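Long-range contacts in putative adenylate cyclase (Vibrio parahaemolyticus, PDB 2ACA), which is of unknown function but is probably a CYTH-family adenylate cyclase that binds a triphosphate substrate inside an antiparallel beta tunnel: residues E12-Y17 / F136-I141; F38-E43 / I114-F119; W46-P51 / Y105-C110. All blocks are in the same frame, centred on the assembly; numbering follows the deposited sequence.

Contact 1 of 3, residues E12-Y17 / F136-I141. With PO4 (phosphate ion), chain C.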
loop_
_atom_site.group_PDB
_atom_site.type_symbol
_atom_site.label_atom_id
_atom_site.label_comp_id
_atom_site.label_asym_id
_atom_site.label_seq_id
_atom_site.Cartn_x
_atom_site.Cartn_y
_atom_site.Cartn_z
ATOM N N GLU A 12 -7.733 1.034 -17.932
ATOM C CA GLU A 12 -8.087 2.442 -17.992
ATOM C C GLU A 12 -7.804 3.094 -19.340
ATOM O O GLU A 12 -6.644 3.255 -19.720
ATOM C CB GLU A 12 -7.301 3.175 -16.898
ATOM C CG GLU A 12 -7.482 4.685 -16.846
ATOM C CD GLU A 12 -6.483 5.362 -15.920
ATOM O OE1 GLU A 12 -6.675 6.552 -15.585
ATOM O OE2 GLU A 12 -5.491 4.712 -15.524
ATOM N N VAL A 13 -8.855 3.455 -20.072
ATOM C CA VAL A 13 -8.662 4.141 -21.340
ATOM C C VAL A 13 -8.661 5.614 -20.958
ATOM O O VAL A 13 -9.530 6.071 -20.206
ATOM C CB VAL A 13 -9.803 3.863 -22.350
ATOM C CG1 VAL A 13 -9.764 2.414 -22.794
ATOM C CG2 VAL A 13 -11.144 4.173 -21.729
ATOM N N GLU A 14 -7.683 6.353 -21.466
ATOM C CA GLU A 14 -7.544 7.763 -21.134
ATOM C C GLU A 14 -7.043 8.575 -22.315
ATOM O O GLU A 14 -6.128 8.157 -23.017
ATOM C CB GLU A 14 -6.554 7.898 -19.974
ATOM C CG GLU A 14 -6.338 9.295 -19.443
ATOM C CD GLU A 14 -5.179 9.345 -18.468
ATOM O OE1 GLU A 14 -5.135 10.265 -17.620
ATOM O OE2 GLU A 14 -4.298 8.462 -18.553
ATOM N N LEU A 15 -7.657 9.733 -22.531
ATOM C CA LEU A 15 -7.254 10.632 -23.608
ATOM C C LEU A 15 -6.812 11.929 -22.962
ATOM O O LEU A 15 -7.548 12.505 -22.164
ATOM C CB LEU A 15 -8.419 10.914 -24.560
ATOM C CG LEU A 15 -8.803 9.807 -25.541
ATOM C CD1 LEU A 15 -9.131 8.539 -24.784
ATOM C CD2 LEU A 15 -9.998 10.248 -26.367
ATOM N N LYS A 16 -5.617 12.391 -23.306
ATOM C CA LYS A 16 -5.104 13.620 -22.730
ATOM C C LYS A 16 -5.195 14.752 -23.733
ATOM O O LYS A 16 -4.912 14.576 -24.917
ATOM C CB LYS A 16 -3.645 13.454 -22.300
ATOM C CG LYS A 16 -3.093 14.648 -21.511
ATOM C CD LYS A 16 -1.563 14.663 -21.496
ATOM C CE LYS A 16 -0.975 13.297 -21.153
ATOM N NZ LYS A 16 -0.836 13.045 -19.696
ATOM N N TYR A 17 -5.586 15.923 -23.253
ATOM C CA TYR A 17 -5.703 17.082 -24.114
ATOM C C TYR A 17 -5.037 18.291 -23.499
ATOM O O TYR A 17 -4.856 18.374 -22.285
ATOM C CB TYR A 17 -7.166 17.437 -24.383
ATOM C CG TYR A 17 -7.945 16.418 -25.175
ATOM C CD1 TYR A 17 -8.542 15.331 -24.547
ATOM C CD2 TYR A 17 -8.096 16.543 -26.559
ATOM C CE1 TYR A 17 -9.273 14.395 -25.273
ATOM C CE2 TYR A 17 -8.825 15.610 -27.291
ATOM C CZ TYR A 17 -9.411 14.542 -26.642
ATOM O OH TYR A 17 -10.154 13.628 -27.358
ATOM N N PHE A 136 -3.746 21.100 -18.882
ATOM C CA PHE A 136 -3.982 19.831 -19.566
ATOM C C PHE A 136 -5.283 19.226 -19.046
ATOM O O PHE A 136 -5.716 19.537 -17.936
ATOM C CB PHE A 136 -2.817 18.883 -19.286
ATOM C CG PHE A 136 -1.518 19.322 -19.892
ATOM C CD1 PHE A 136 -1.161 18.901 -21.167
ATOM C CD2 PHE A 136 -0.648 20.148 -19.193
ATOM C CE1 PHE A 136 0.046 19.289 -21.749
ATOM C CE2 PHE A 136 0.564 20.546 -19.761
ATOM C CZ PHE A 136 0.910 20.110 -21.049
ATOM N N ALA A 137 -5.909 18.373 -19.848
ATOM C CA ALA A 137 -7.149 17.723 -19.441
ATOM C C ALA A 137 -7.119 16.244 -19.800
ATOM O O ALA A 137 -6.611 15.860 -20.856
ATOM C CB ALA A 137 -8.344 18.396 -20.101
ATOM N N GLU A 138 -7.657 15.412 -18.914
ATOM C CA GLU A 138 -7.691 13.980 -19.158
ATOM C C GLU A 138 -9.117 13.494 -19.009
ATOM O O GLU A 138 -9.818 13.900 -18.088
ATOM C CB GLU A 138 -6.804 13.228 -18.160
ATOM C CG GLU A 138 -5.382 13.739 -18.069
ATOM C CD GLU A 138 -4.509 12.887 -17.159
ATOM O OE1 GLU A 138 -4.958 12.540 -16.046
ATOM O OE2 GLU A 138 -3.368 12.568 -17.554
ATOM N N PHE A 139 -9.538 12.634 -19.930
ATOM C CA PHE A 139 -10.868 12.053 -19.900
ATOM C C PHE A 139 -10.624 10.562 -19.844
ATOM O O PHE A 139 -9.842 10.036 -20.634
ATOM C CB PHE A 139 -11.649 12.429 -21.162
ATOM C CG PHE A 139 -11.913 13.900 -21.287
ATOM C CD1 PHE A 139 -10.906 14.766 -21.683
ATOM C CD2 PHE A 139 -13.156 14.429 -20.955
ATOM C CE1 PHE A 139 -11.129 16.145 -21.747
ATOM C CE2 PHE A 139 -13.386 15.806 -21.017
ATOM C CZ PHE A 139 -12.368 16.663 -21.413
ATOM N N ALA A 140 -11.271 9.871 -18.915
ATOM C CA ALA A 140 -11.035 8.441 -18.803
ATOM C C ALA A 140 -12.129 7.660 -18.088
ATOM O O ALA A 140 -13.038 8.229 -17.487
ATOM C CB ALA A 140 -9.694 8.201 -18.098
ATOM N N ILE A 141 -12.006 6.341 -18.163
ATOM C CA ILE A 141 -12.930 5.419 -17.527
ATOM C C ILE A 141 -12.179 4.115 -17.317
ATOM O O ILE A 141 -11.565 3.598 -18.251
ATOM C CB ILE A 141 -14.163 5.147 -18.417
ATOM C CG1 ILE A 141 -14.957 3.959 -17.869
ATOM C CG2 ILE A 141 -13.728 4.864 -19.844
ATOM C CD1 ILE A 141 -15.518 4.182 -16.482
HETATM P P PO4 C . 0.192 10.026 -17.763
HETATM O O1 PO4 C . 0.162 8.807 -16.916
HETATM O O2 PO4 C . -0.815 10.997 -17.262
HETATM O O3 PO4 C . -0.126 9.662 -19.168
HETATM O O4 PO4 C . 1.545 10.637 -17.707
#

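Contact 2 of 3, residues F38-E43 / I114-F119. With PO4 (phosphate ion), chain D.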
loop_
_atom_site.group_PDB
_atom_site.type_symbol
_atom_site.label_atom_id
_atom_site.label_comp_id
_atom_site.label_asym_id
_atom_site.label_seq_id
_atom_site.Cartn_x
_atom_site.Cartn_y
_atom_site.Cartn_z
ATOM N N PHE A 38 -12.428 16.595 -6.065
ATOM C CA PHE A 38 -11.624 17.614 -5.413
ATOM C C PHE A 38 -11.169 18.607 -6.466
ATOM O O PHE A 38 -11.065 18.269 -7.642
ATOM C CB PHE A 38 -10.424 16.992 -4.672
ATOM C CG PHE A 38 -9.400 16.368 -5.571
ATOM C CD1 PHE A 38 -8.516 17.160 -6.297
ATOM C CD2 PHE A 38 -9.313 14.982 -5.688
ATOM C CE1 PHE A 38 -7.559 16.579 -7.124
ATOM C CE2 PHE A 38 -8.360 14.396 -6.515
ATOM C CZ PHE A 38 -7.483 15.193 -7.232
ATOM N N GLU A 39 -10.913 19.834 -6.043
ATOM C CA GLU A 39 -10.485 20.870 -6.963
ATOM C C GLU A 39 -9.270 21.589 -6.410
ATOM O O GLU A 39 -9.145 21.765 -5.200
ATOM C CB GLU A 39 -11.612 21.887 -7.161
ATOM C CG GLU A 39 -12.934 21.299 -7.638
ATOM C CD GLU A 39 -14.069 22.310 -7.563
ATOM O OE1 GLU A 39 -15.204 21.978 -7.960
ATOM O OE2 GLU A 39 -13.823 23.441 -7.097
ATOM N N ASN A 40 -8.378 21.990 -7.306
ATOM C CA ASN A 40 -7.170 22.732 -6.944
ATOM C C ASN A 40 -6.258 22.152 -5.846
ATOM O O ASN A 40 -5.706 22.900 -5.032
ATOM C CB ASN A 40 -7.560 24.167 -6.584
ATOM C CG ASN A 40 -8.341 24.855 -7.699
ATOM O OD1 ASN A 40 -7.873 24.951 -8.830
ATOM N ND2 ASN A 40 -9.539 25.332 -7.379
ATOM N N ASN A 41 -6.101 20.832 -5.812
ATOM C CA ASN A 41 -5.202 20.218 -4.830
ATOM C C ASN A 41 -3.818 20.169 -5.458
ATOM O O ASN A 41 -3.669 20.332 -6.671
ATOM C CB ASN A 41 -5.602 18.773 -4.504
ATOM C CG ASN A 41 -6.723 18.679 -3.493
ATOM O OD1 ASN A 41 -6.812 17.703 -2.756
ATOM N ND2 ASN A 41 -7.596 19.675 -3.466
ATOM N N GLN A 42 -2.803 19.951 -4.636
ATOM C CA GLN A 42 -1.455 19.819 -5.154
ATOM C C GLN A 42 -1.194 18.316 -5.246
ATOM O O GLN A 42 -1.419 17.582 -4.279
ATOM C CB GLN A 42 -0.432 20.449 -4.211
ATOM C CG GLN A 42 0.979 20.435 -4.779
ATOM C CD GLN A 42 2.037 20.797 -3.756
ATOM O OE1 GLN A 42 2.237 20.084 -2.769
ATOM N NE2 GLN A 42 2.724 21.909 -3.987
ATOM N N GLU A 43 -0.757 17.847 -6.409
ATOM C CA GLU A 43 -0.460 16.433 -6.541
ATOM C C GLU A 43 1.029 16.232 -6.717
ATOM O O GLU A 43 1.641 16.825 -7.598
ATOM C CB GLU A 43 -1.180 15.789 -7.728
ATOM C CG GLU A 43 -0.822 14.299 -7.866
ATOM C CD GLU A 43 -1.453 13.623 -9.067
ATOM O OE1 GLU A 43 -2.696 13.521 -9.117
ATOM O OE2 GLU A 43 -0.702 13.185 -9.963
ATOM N N ILE A 114 -0.864 21.055 -9.935
ATOM C CA ILE A 114 -2.124 21.399 -9.299
ATOM C C ILE A 114 -3.163 20.625 -10.093
ATOM O O ILE A 114 -3.181 20.686 -11.322
ATOM C CB ILE A 114 -2.391 22.923 -9.375
ATOM C CG1 ILE A 114 -1.232 23.681 -8.722
ATOM C CG2 ILE A 114 -3.687 23.270 -8.662
ATOM C CD1 ILE A 114 -0.999 23.335 -7.247
ATOM N N ARG A 115 -4.021 19.886 -9.403
ATOM C CA ARG A 115 -5.009 19.082 -10.104
ATOM C C ARG A 115 -6.444 19.171 -9.591
ATOM O O ARG A 115 -6.694 19.477 -8.422
ATOM C CB ARG A 115 -4.540 17.617 -10.110
ATOM C CG ARG A 115 -5.626 16.581 -10.393
ATOM C CD ARG A 115 -5.033 15.190 -10.585
ATOM N NE ARG A 115 -4.322 15.112 -11.851
ATOM C CZ ARG A 115 -3.796 14.009 -12.362
ATOM N NH1 ARG A 115 -3.885 12.859 -11.704
ATOM N NH2 ARG A 115 -3.210 14.052 -13.555
ATOM N N SER A 116 -7.380 18.906 -10.500
ATOM C CA SER A 116 -8.804 18.898 -10.204
ATOM C C SER A 116 -9.402 17.699 -10.922
ATOM O O SER A 116 -9.072 17.431 -12.080
ATOM C CB SER A 116 -9.486 20.174 -10.710
ATOM O OG SER A 116 -9.136 21.300 -9.931
ATOM N N ILE A 117 -10.268 16.970 -10.232
ATOM C CA ILE A 117 -10.910 15.812 -10.826
ATOM C C ILE A 117 -12.424 15.896 -10.640
ATOM O O ILE A 117 -12.909 16.148 -9.533
ATOM C CB ILE A 117 -10.382 14.504 -10.202
ATOM C CG1 ILE A 117 -8.864 14.420 -10.396
ATOM C CG2 ILE A 117 -11.065 13.300 -10.853
ATOM C CD1 ILE A 117 -8.247 13.064 -10.021
ATOM N N PHE A 118 -13.163 15.699 -11.734
ATOM C CA PHE A 118 -14.621 15.748 -11.702
ATOM C C PHE A 118 -15.225 14.473 -12.255
ATOM O O PHE A 118 -14.580 13.739 -12.998
ATOM C CB PHE A 118 -15.147 16.922 -12.523
ATOM C CG PHE A 118 -14.523 18.231 -12.175
ATOM C CD1 PHE A 118 -13.384 18.667 -12.840
ATOM C CD2 PHE A 118 -15.068 19.033 -11.183
ATOM C CE1 PHE A 118 -12.798 19.879 -12.524
ATOM C CE2 PHE A 118 -14.485 20.251 -10.857
ATOM C CZ PHE A 118 -13.349 20.675 -11.530
ATOM N N PHE A 119 -16.476 14.226 -11.888
ATOM C CA PHE A 119 -17.196 13.045 -12.332
ATOM C C PHE A 119 -18.376 13.450 -13.214
ATOM O O PHE A 119 -19.051 14.444 -12.941
ATOM C CB PHE A 119 -17.735 12.262 -11.126
ATOM C CG PHE A 119 -16.673 11.629 -10.263
ATOM C CD1 PHE A 119 -16.996 11.145 -8.995
ATOM C CD2 PHE A 119 -15.367 11.484 -10.716
ATOM C CE1 PHE A 119 -16.034 10.526 -8.196
ATOM C CE2 PHE A 119 -14.396 10.864 -9.921
ATOM C CZ PHE A 119 -14.734 10.384 -8.659
HETATM P P PO4 D . -3.132 9.854 -14.245
HETATM O O1 PO4 D . -1.829 10.503 -14.545
HETATM O O2 PO4 D . -3.660 9.205 -15.474
HETATM O O3 PO4 D . -4.096 10.877 -13.773
HETATM O O4 PO4 D . -2.944 8.829 -13.188
HETATM O O HOH W 1 -9.791 24.171 -11.257
#

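Contact 3 of 3, residues W46-P51 / Y105-C110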
loop_
_atom_site.group_PDB
_atom_site.type_symbol
_atom_site.label_atom_id
_atom_site.label_comp_id
_atom_site.label_asym_id
_atom_site.label_seq_id
_atom_site.Cartn_x
_atom_site.Cartn_y
_atom_site.Cartn_z
ATOM N N TRP A 46 6.018 10.458 -7.191
ATOM C CA TRP A 46 7.365 9.940 -7.025
ATOM C C TRP A 46 7.444 8.680 -7.866
ATOM O O TRP A 46 6.762 7.699 -7.563
ATOM C CB TRP A 46 7.613 9.578 -5.562
ATOM C CG TRP A 46 7.751 10.738 -4.647
ATOM C CD1 TRP A 46 8.911 11.366 -4.297
ATOM C CD2 TRP A 46 6.704 11.389 -3.915
ATOM N NE1 TRP A 46 8.653 12.364 -3.384
ATOM C CE2 TRP A 46 7.307 12.403 -3.134
ATOM C CE3 TRP A 46 5.315 11.214 -3.839
ATOM C CZ2 TRP A 46 6.572 13.238 -2.288
ATOM C CZ3 TRP A 46 4.583 12.041 -2.998
ATOM C CH2 TRP A 46 5.215 13.045 -2.231
ATOM N N PHE A 47 8.248 8.705 -8.924
ATOM C CA PHE A 47 8.401 7.532 -9.782
ATOM C C PHE A 47 9.591 6.705 -9.302
ATOM O O PHE A 47 10.652 7.255 -8.996
ATOM C CB PHE A 47 8.620 7.944 -11.239
ATOM C CG PHE A 47 7.466 8.688 -11.839
ATOM C CD1 PHE A 47 7.097 9.941 -11.352
ATOM C CD2 PHE A 47 6.726 8.124 -12.877
ATOM C CE1 PHE A 47 6.003 10.623 -11.892
ATOM C CE2 PHE A 47 5.634 8.793 -13.424
ATOM C CZ PHE A 47 5.271 10.045 -12.929
ATOM N N TYR A 48 9.416 5.387 -9.259
ATOM C CA TYR A 48 10.477 4.486 -8.808
ATOM C C TYR A 48 10.908 3.450 -9.826
ATOM O O TYR A 48 10.158 3.087 -10.736
ATOM C CB TYR A 48 10.049 3.725 -7.555
ATOM C CG TYR A 48 9.866 4.573 -6.335
ATOM C CD1 TYR A 48 8.726 5.348 -6.170
ATOM C CD2 TYR A 48 10.833 4.597 -5.336
ATOM C CE1 TYR A 48 8.553 6.124 -5.042
ATOM C CE2 TYR A 48 10.666 5.372 -4.201
ATOM C CZ TYR A 48 9.527 6.131 -4.063
ATOM O OH TYR A 48 9.355 6.906 -2.952
ATOM N N ASP A 49 12.130 2.962 -9.636
ATOM C CA ASP A 49 12.692 1.917 -10.476
ATOM C C ASP A 49 13.994 1.417 -9.847
ATOM O O ASP A 49 14.535 2.048 -8.942
ATOM C CB ASP A 49 12.955 2.421 -11.900
ATOM C CG ASP A 49 12.903 1.295 -12.932
ATOM O OD1 ASP A 49 13.091 0.123 -12.533
ATOM O OD2 ASP A 49 12.680 1.572 -14.134
ATOM N N THR A 50 14.487 0.281 -10.320
ATOM C CA THR A 50 15.722 -0.284 -9.797
ATOM C C THR A 50 16.909 0.441 -10.424
ATOM O O THR A 50 16.737 1.306 -11.291
ATOM C CB THR A 50 15.828 -1.777 -10.134
ATOM O OG1 THR A 50 15.927 -1.938 -11.553
ATOM C CG2 THR A 50 14.596 -2.527 -9.637
ATOM N N PRO A 51 18.133 0.105 -9.992
ATOM C CA PRO A 51 19.316 0.762 -10.556
ATOM C C PRO A 51 19.446 0.606 -12.075
ATOM O O PRO A 51 19.758 1.572 -12.769
ATOM C CB PRO A 51 20.464 0.106 -9.794
ATOM C CG PRO A 51 19.851 -0.131 -8.442
ATOM C CD PRO A 51 18.499 -0.707 -8.816
ATOM N N TYR A 105 14.344 -0.253 -4.699
ATOM C CA TYR A 105 13.912 0.775 -5.645
ATOM C C TYR A 105 14.411 2.169 -5.263
ATOM O O TYR A 105 14.659 2.445 -4.095
ATOM C CB TYR A 105 12.384 0.791 -5.726
ATOM C CG TYR A 105 11.804 -0.442 -6.380
ATOM C CD1 TYR A 105 11.775 -0.565 -7.768
ATOM C CD2 TYR A 105 11.308 -1.498 -5.610
ATOM C CE1 TYR A 105 11.262 -1.712 -8.383
ATOM C CE2 TYR A 105 10.792 -2.653 -6.213
ATOM C CZ TYR A 105 10.771 -2.749 -7.602
ATOM O OH TYR A 105 10.248 -3.868 -8.219
ATOM N N GLU A 106 14.550 3.040 -6.258
ATOM C CA GLU A 106 14.993 4.412 -6.028
ATOM C C GLU A 106 14.161 5.409 -6.849
ATOM O O GLU A 106 13.703 5.091 -7.945
ATOM C CB GLU A 106 16.477 4.563 -6.390
ATOM C CG GLU A 106 16.827 4.125 -7.799
ATOM C CD GLU A 106 18.312 4.278 -8.106
ATOM O OE1 GLU A 106 19.145 3.932 -7.239
ATOM O OE2 GLU A 106 18.648 4.733 -9.216
ATOM N N VAL A 107 13.967 6.608 -6.307
ATOM C CA VAL A 107 13.207 7.636 -7.004
ATOM C C VAL A 107 13.960 8.037 -8.266
ATOM O O VAL A 107 15.080 8.528 -8.195
ATOM C CB VAL A 107 13.024 8.905 -6.139
ATOM C CG1 VAL A 107 12.187 9.924 -6.897
ATOM C CG2 VAL A 107 12.340 8.553 -4.820
ATOM N N ILE A 108 13.362 7.814 -9.426
ATOM C CA ILE A 108 14.027 8.193 -10.657
ATOM C C ILE A 108 13.417 9.493 -11.148
ATOM O O ILE A 108 13.821 10.040 -12.171
ATOM C CB ILE A 108 13.868 7.107 -11.725
ATOM C CG1 ILE A 108 12.391 6.942 -12.088
ATOM C CG2 ILE A 108 14.447 5.796 -11.198
ATOM C CD1 ILE A 108 12.129 5.886 -13.130
ATOM N N GLN A 109 12.445 9.995 -10.397
ATOM C CA GLN A 109 11.761 11.226 -10.770
ATOM C C GLN A 109 10.658 11.589 -9.781
ATOM O O GLN A 109 9.958 10.714 -9.246
ATOM C CB GLN A 109 11.175 11.076 -12.176
ATOM C CG GLN A 109 10.250 12.190 -12.610
ATOM C CD GLN A 109 9.735 11.988 -14.024
ATOM O OE1 GLN A 109 10.440 12.257 -15.004
ATOM N NE2 GLN A 109 8.505 11.498 -14.139
ATOM N N CYS A 110 10.530 12.886 -9.525
ATOM C CA CYS A 110 9.508 13.405 -8.631
ATOM C C CYS A 110 8.865 14.591 -9.330
ATOM O O CYS A 110 9.491 15.227 -10.172
ATOM C CB CYS A 110 10.111 13.824 -7.286
ATOM S SG CYS A 110 11.619 14.795 -7.383
#

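Contact 1 of 3, residues E12-Y17 / F136-I141
Val13, Leu15 and Tyr17 form antiparallel hydrogen-bonded pairs with Ile141, Phe139 and Ala137, and the two strands run at 163° to each other. Six backbone bonds join them. The Tyr17–Ala137 pair is the tightest, with Tyr17 N to Ala137 O at 2.6 Å and Ala137 N to Tyr17 O at 2.7 Å. Toward the other end the spacing widens: Val13 N lies 3.3 Å from Ile141 O.

Apolar contacts occupy the face carrying these six residues. Val13 and Ile141 lie side by side, their CG2 methyls pressed to 3.3 Å, a tight approach for two carbons. The Tyr17 and Phe139 rings, with centroids 5.7 Å apart and planes at 86°, meet obliquely through their CD1 corners. Helix 152-162 packs on this face, and Phe25 of helix 22-30 reaches Ala137 and Phe139.

Charged groups gather on the other face, where Glu12, Glu14 and Lys16 spell the ExExK signature of CYTH proteins. Lys16 runs alongside Glu138; bends at chi3 (-47°) and chi4 turn its NZ to Glu138 OE2, a long salt bridge of 3.4 Å whose hydrogen bond is weak. The same NZ makes weak bonds to a phosphate ion, the shorter to its O2 at 3.2 Å. The modelled approach of the Glu14 carboxylate to that of Glu138 is too close and remains doubtful.

The chemistry is thus split by the sheet: an apolar side packs against helices 152-162 and 22-30, whereas the acidic and lysine-bearing side is consistent with the family's site for a metal-bound triphosphate, the ion probably coming from the crystallisation liquor.

Contact 2 of 3, residues F38-E43 / I114-F119
A G1 beta bulge, with Asn40 and Asn41 both facing Arg115, shifts the register by one where strand 35-49 meets strand 106-120. Asn40 adopts a left-handed backbone conformation (phi 52°, psi 38°), and its N bonds to Ser116 OG at 2.8 Å. Beyond the bulge, Asn41 N reaches Arg115 O at 3.0 Å and Arg115 N returns to Asn41 O at 2.8 Å; before it, Ile117 N meets Phe38 O at 3.0 Å.

Phe38 brings the edge of its ring to Arg115 O, with CE1 at 3.3 Å, while CZ touches Ile117 CG1 at 3.5 Å. Arg115 passes the ring with its CG and continues to Glu43. There the salt bridge from Arg115 NH1 to Glu43 OE1 spans 2.9 Å, but carboxylate and guanidinium planes stand 85° apart, and Glu43 OE2 lies over one guanidinium face, offset toward its rim. Phosphate O3 accepts weak bonds from NH1 and NH2 of Arg115, and Asp128 takes NH2 in a salt bridge.

Glu43 also pairs with Arg65, which binds the same phosphate. The carboxylates of Glu43 and Asp128 probably restrain the guanidinium that meets the anion, consistent with a phosphate-binding tunnel wall.

Contact 3 of 3, residues W46-P51 / Y105-C110
Phe47 sits opposite a classic beta bulge, faced by both Ile108 and Gln109, where strands 35-49 and 106-120 of the CYTH sheet pair. Its backbone bonds to both bulge residues: Phe47 N donates to Gln109 O at 2.7 Å, and Phe47 O accepts from Ile108 N at 2.8 Å. Gln109, with CG anti to its own N (chi1 171°) and an extended chain beyond, runs alongside the phenyl group of Phe47 and sets NE2 over the centre of one face, 3.4 Å above the plane. The amide plane is 79° from the ring plane, so the amide stands on the ring with its nitrogen end rather than lying flat on it. Lys176 also touches both side chains.

Tyr105 lies toward the other end of the pairing. Asp49 is at the edge of its ring, with Tyr105 CD1 3.6 Å from Asp49 C; the Thr50 CG2 methyl meets Tyr105 CE1 obliquely at 3.7 Å. Leu55 and Leu62 border the ring too, and Met103 of the second subunit packs on this tyrosine, so the strand ends lie close to the dimer contact.

Asp49 makes the third large contribution. It exchanges backbone bonds with Glu106, the shorter from Glu106 N to Asp49 O at 2.9 Å, while Asp49 CB rests 3.8 Å from Ile108 CG2. Its carboxylate bonds to helix 54-57, where OD1 accepts from Leu55 N and OD2 bonds to Thr56 OG1. Asp49 OD1 is gripped once more by Thr50 N at 2.6 Å, met on the anti side and 23° out of the carboxylate plane.

All three contacts are antiparallel strand pairings in one sheet. Contact 1 joins strands 11-19 and 134-143, its centre about 8 Å from that of the chain; contacts 2 and 3 both join strands 35-49 and 106-120, their centres about 24 Å apart. Contact 1 is the most buried, with no touching residue exposed, against three each in contacts 2 and 3. It keeps a regular register, whereas the others each carry a bulge. Contacts 1 and 2 both present charged side chains to bound phosphate ions and are linked by a long, weak Arg115–Glu138 pair. Contact 3, about 18 Å from the chain centre, relies more on aromatic packing and lies nearer the partner subunit.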